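Local structure of EcmrR transcriptional regulator (Escherichia coli, 6WL5) at residues 63-66 and 67-70. The protein is a multidrug-sensing transcription regulator of the MerR family whose C-terminal domain binds cetyl-trimethyl-ammonium and probably couples ligand binding to transcription activation. Sequence-based numbering, arbitrary orientation.
Sequences EYKE and KNMD. With 16A (cetyl-trimethyl-ammonium), chain E.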
ATOM      1  N   GLU A  63       3.030  -4.333  15.338  1.00 19.94           N
ATOM      2  CA  GLU A  63       3.009  -5.779  15.338  1.00 20.61           C
ATOM      3  C   GLU A  63       2.007  -6.204  14.270  1.00 20.23           C
ATOM      4  O   GLU A  63       1.225  -5.399  13.735  1.00 20.62           O
ATOM      5  CB  GLU A  63       2.578  -6.343  16.696  1.00 20.72           C
ATOM      6  CG  GLU A  63       1.133  -6.083  17.022  1.00 20.15           C
ATOM      7  CD  GLU A  63       0.702  -6.673  18.317  1.00 24.17           C
ATOM      8  OE1 GLU A  63       1.565  -7.305  18.975  1.00 25.89           O
ATOM      9  OE2 GLU A  63      -0.478  -6.464  18.671  1.00 25.40           O
ATOM     10  N   TYR A  64       2.028  -7.480  13.959  1.00 18.42           N
ATOM     11  CA  TYR A  64       1.069  -8.010  13.010  1.00 20.28           C
ATOM     12  C   TYR A  64      -0.332  -7.993  13.615  1.00 21.07           C
ATOM     13  O   TYR A  64      -0.532  -8.424  14.748  1.00 20.72           O
ATOM     14  CB  TYR A  64       1.452  -9.422  12.545  1.00 18.54           C
ATOM     15  CG  TYR A  64       0.550  -9.852  11.432  1.00 19.15           C
ATOM     16  CD1 TYR A  64       0.714  -9.349  10.141  1.00 20.25           C
ATOM     17  CD2 TYR A  64      -0.513 -10.688  11.680  1.00 18.82           C
ATOM     18  CE1 TYR A  64      -0.150  -9.691   9.108  1.00 18.12           C
ATOM     19  CE2 TYR A  64      -1.407 -11.032  10.667  1.00 20.09           C
ATOM     20  CZ  TYR A  64      -1.207 -10.547   9.366  1.00 19.20           C
ATOM     21  OH  TYR A  64      -2.100 -10.876   8.357  1.00 20.43           O
ATOM     22  N   LYS A  65      -1.308  -7.501  12.851  1.00 20.46           N
ATOM     23  CA  LYS A  65      -2.701  -7.453  13.270  1.00 21.21           C
ATOM     24  C   LYS A  65      -3.591  -7.590  12.041  1.00 23.13           C
ATOM     25  O   LYS A  65      -3.189  -7.267  10.913  1.00 23.71           O
ATOM     26  CB  LYS A  65      -3.096  -6.108  13.911  1.00 25.59           C
ATOM     27  CG  LYS A  65      -2.341  -5.672  15.127  1.00 27.87           C
ATOM     28  CD  LYS A  65      -2.927  -4.327  15.589  1.00 27.51           C
ATOM     29  CE  LYS A  65      -2.271  -3.761  16.870  1.00 34.97           C
ATOM     30  NZ  LYS A  65      -3.358  -2.866  17.435  1.00 42.42           N
ATOM     31  N   GLU A  66      -4.824  -8.034  12.276  1.00 20.22           N
ATOM     32  CA  GLU A  66      -5.854  -8.061  11.242  1.00 20.13           C
ATOM     33  C   GLU A  66      -7.104  -7.284  11.616  1.00 18.46           C
ATOM     34  O   GLU A  66      -7.950  -7.062  10.748  1.00 22.11           O
ATOM     35  CB  GLU A  66      -6.202  -9.520  10.905  1.00 22.07           C
ATOM     36  CG  GLU A  66      -5.036 -10.164  10.148  1.00 23.36           C
ATOM     37  CD  GLU A  66      -5.234 -11.614   9.668  1.00 23.95           C
ATOM     38  OE1 GLU A  66      -6.338 -12.145   9.709  1.00 24.68           O
ATOM     39  OE2 GLU A  66      -4.260 -12.234   9.189  1.00 25.60           O
ATOM     40  N   LYS A  67      -7.270  -6.898  12.880  1.00 18.52           N
ATOM     41  CA  LYS A  67      -8.409  -6.114  13.340  1.00 21.09           C
ATOM     42  C   LYS A  67      -7.908  -4.924  14.140  1.00 19.27           C
ATOM     43  O   LYS A  67      -6.820  -4.958  14.740  1.00 21.22           O
ATOM     44  CB  LYS A  67      -9.356  -6.976  14.178  1.00 22.24           C
ATOM     45  CG  LYS A  67      -9.912  -8.190  13.455  1.00 23.98           C
ATOM     46  CD  LYS A  67     -11.155  -8.751  14.138  1.00 25.61           C
ATOM     47  CE  LYS A  67     -11.652 -10.000  13.444  1.00 34.05           C
ATOM     48  NZ  LYS A  67     -12.528  -9.583  12.305  1.00 38.68           N
ATOM     49  N   ASN A  68      -8.669  -3.840  14.096  1.00 20.60           N
ATOM     50  CA  ASN A  68      -8.300  -2.616  14.788  1.00 20.73           C
ATOM     51  C   ASN A  68      -6.945  -2.107  14.277  1.00 21.24           C
ATOM     52  O   ASN A  68      -6.048  -1.777  15.056  1.00 22.20           O
ATOM     53  CB  ASN A  68      -8.288  -2.830  16.315  1.00 22.92           C
ATOM     54  CG  ASN A  68      -8.306  -1.542  17.064  1.00 30.89           C
ATOM     55  OD1 ASN A  68      -9.093  -0.650  16.748  1.00 34.45           O
ATOM     56  ND2 ASN A  68      -7.479  -1.440  18.105  1.00 37.69           N
ATOM     57  N   MET A  69      -6.801  -2.040  12.946  1.00 18.68           N
ATOM     58  CA  MET A  69      -5.528  -1.710  12.315  1.00 18.12           C
ATOM     59  C   MET A  69      -5.383  -0.218  12.068  1.00 17.89           C
ATOM     60  O   MET A  69      -6.350   0.476  11.717  1.00 18.79           O
ATOM     61  CB  MET A  69      -5.411  -2.447  10.974  1.00 17.96           C
ATOM     62  CG  MET A  69      -5.423  -3.950  11.096  1.00 17.60           C
ATOM     63  SD  MET A  69      -5.392  -4.743   9.472  1.00 17.77           S
ATOM     64  CE  MET A  69      -6.958  -4.316   8.738  1.00 19.14           C
ATOM     65  N   ASP A  70      -4.135   0.258  12.215  1.00 17.11           N
ATOM     66  CA  ASP A  70      -3.726   1.621  11.882  1.00 17.86           C
ATOM     67  C   ASP A  70      -3.218   1.613  10.443  1.00 16.79           C
ATOM     68  O   ASP A  70      -2.118   1.116  10.164  1.00 18.03           O
ATOM     69  CB  ASP A  70      -2.648   2.093  12.862  1.00 19.86           C
ATOM     70  CG  ASP A  70      -2.274   3.561  12.691  1.00 21.24           C
ATOM     71  OD1 ASP A  70      -2.695   4.234  11.713  1.00 22.67           O
ATOM     72  OD2 ASP A  70      -1.509   4.035  13.566  1.00 24.02           O
TER
HETATM   73  C1  16A E 301      10.793  -9.292  14.281  1.00 57.41           C
HETATM   74  C2  16A E 301       9.510  -8.598  13.849  1.00 55.90           C
HETATM   75  C3  16A E 301       8.325  -9.560  13.827  1.00 52.23           C
HETATM   76  C4  16A E 301       7.190  -9.132  12.893  1.00 52.16           C
HETATM   77  C5  16A E 301       7.092  -7.632  12.605  1.00 49.69           C
HETATM   78  C6  16A E 301       5.761  -7.310  11.935  1.00 45.52           C
HETATM   79  C7  16A E 301       5.351  -5.849  11.977  1.00 42.69           C
HETATM   80  C8  16A E 301       3.911  -5.746  11.489  1.00 42.81           C
HETATM   81  C9  16A E 301       3.792  -4.725  10.391  1.00 36.15           C
HETATM   82  C10 16A E 301       2.485  -3.930  10.427  1.00 35.09           C
HETATM   83  C11 16A E 301       1.200  -4.748  10.393  1.00 31.28           C
HETATM   84  C12 16A E 301       0.955  -5.461   9.069  1.00 30.28           C
HETATM   85  C13 16A E 301      -0.535  -5.795   8.971  1.00 30.72           C
HETATM   86  C14 16A E 301      -0.885  -6.198   7.551  1.00 31.80           C
HETATM   87  C15 16A E 301      -2.300  -6.745   7.467  1.00 28.58           C
HETATM   88  C16 16A E 301      -2.645  -6.901   6.014  1.00 26.98           C
HETATM   89  N1  16A E 301      -3.916  -7.612   5.802  1.00 23.59           N
HETATM   90  C17 16A E 301      -5.041  -7.044   6.569  1.00 26.84           C
HETATM   91  C18 16A E 301      -4.141  -7.471   4.354  1.00 23.07           C
HETATM   92  C19 16A E 301      -3.745  -9.048   6.039  1.00 24.39           C
HETATM   93  O   HOH W   1      -3.951  -0.270  15.864  1.00 24.88           O
HETATM   94  O   HOH W   2      -5.490  -3.291  18.669  1.00 40.61           O
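Met69 sets off with CG beside its backbone N (chi1 -62°) and, extended at chi2, brings SD to the carbonyl O of Lys65, 3.6 Å away; the bend at chi3 then carries CE to within 3.5 Å of the Glu66 O. Residues 63-66 lie in the loop between strands 55-59 and 69-77 of the GyrI-like domain, and just beyond them Asn68 and Met69 sit together opposite Val23 of strand 7-23, a G1 beta bulge. One side of this turn lines the drug pocket: Met69 SD lies 3.7 Å from the methyl C17 of cetyl-trimethyl-ammonium. Tyr64, its CG swung anti to the backbone N (chi1 -172°), lays CD1 and CE1 obliquely along C12 to C14 of the alkyl chain, while its OH reaches the head-group methyl C19 at 3.4 Å. That hydroxyl donates to Glu66 OE2 (2.7 Å), on the anti side and 17° out of the carboxylate plane; the same oxygen also pairs with Arg110 of helix 109-123. A leucine in place of Tyr64 would probably cost OE2 this bond and leave the ligand chain and head group less closely packed. The Lys65 side chain turns away from the ligand and runs extended beside the loop, and two waters join it to Asn68. One accepts from Lys65 NZ and donates to Asn68 O at 2.7 Å; the second accepts from both NZ and Asn68 ND2, the latter at 2.8 Å.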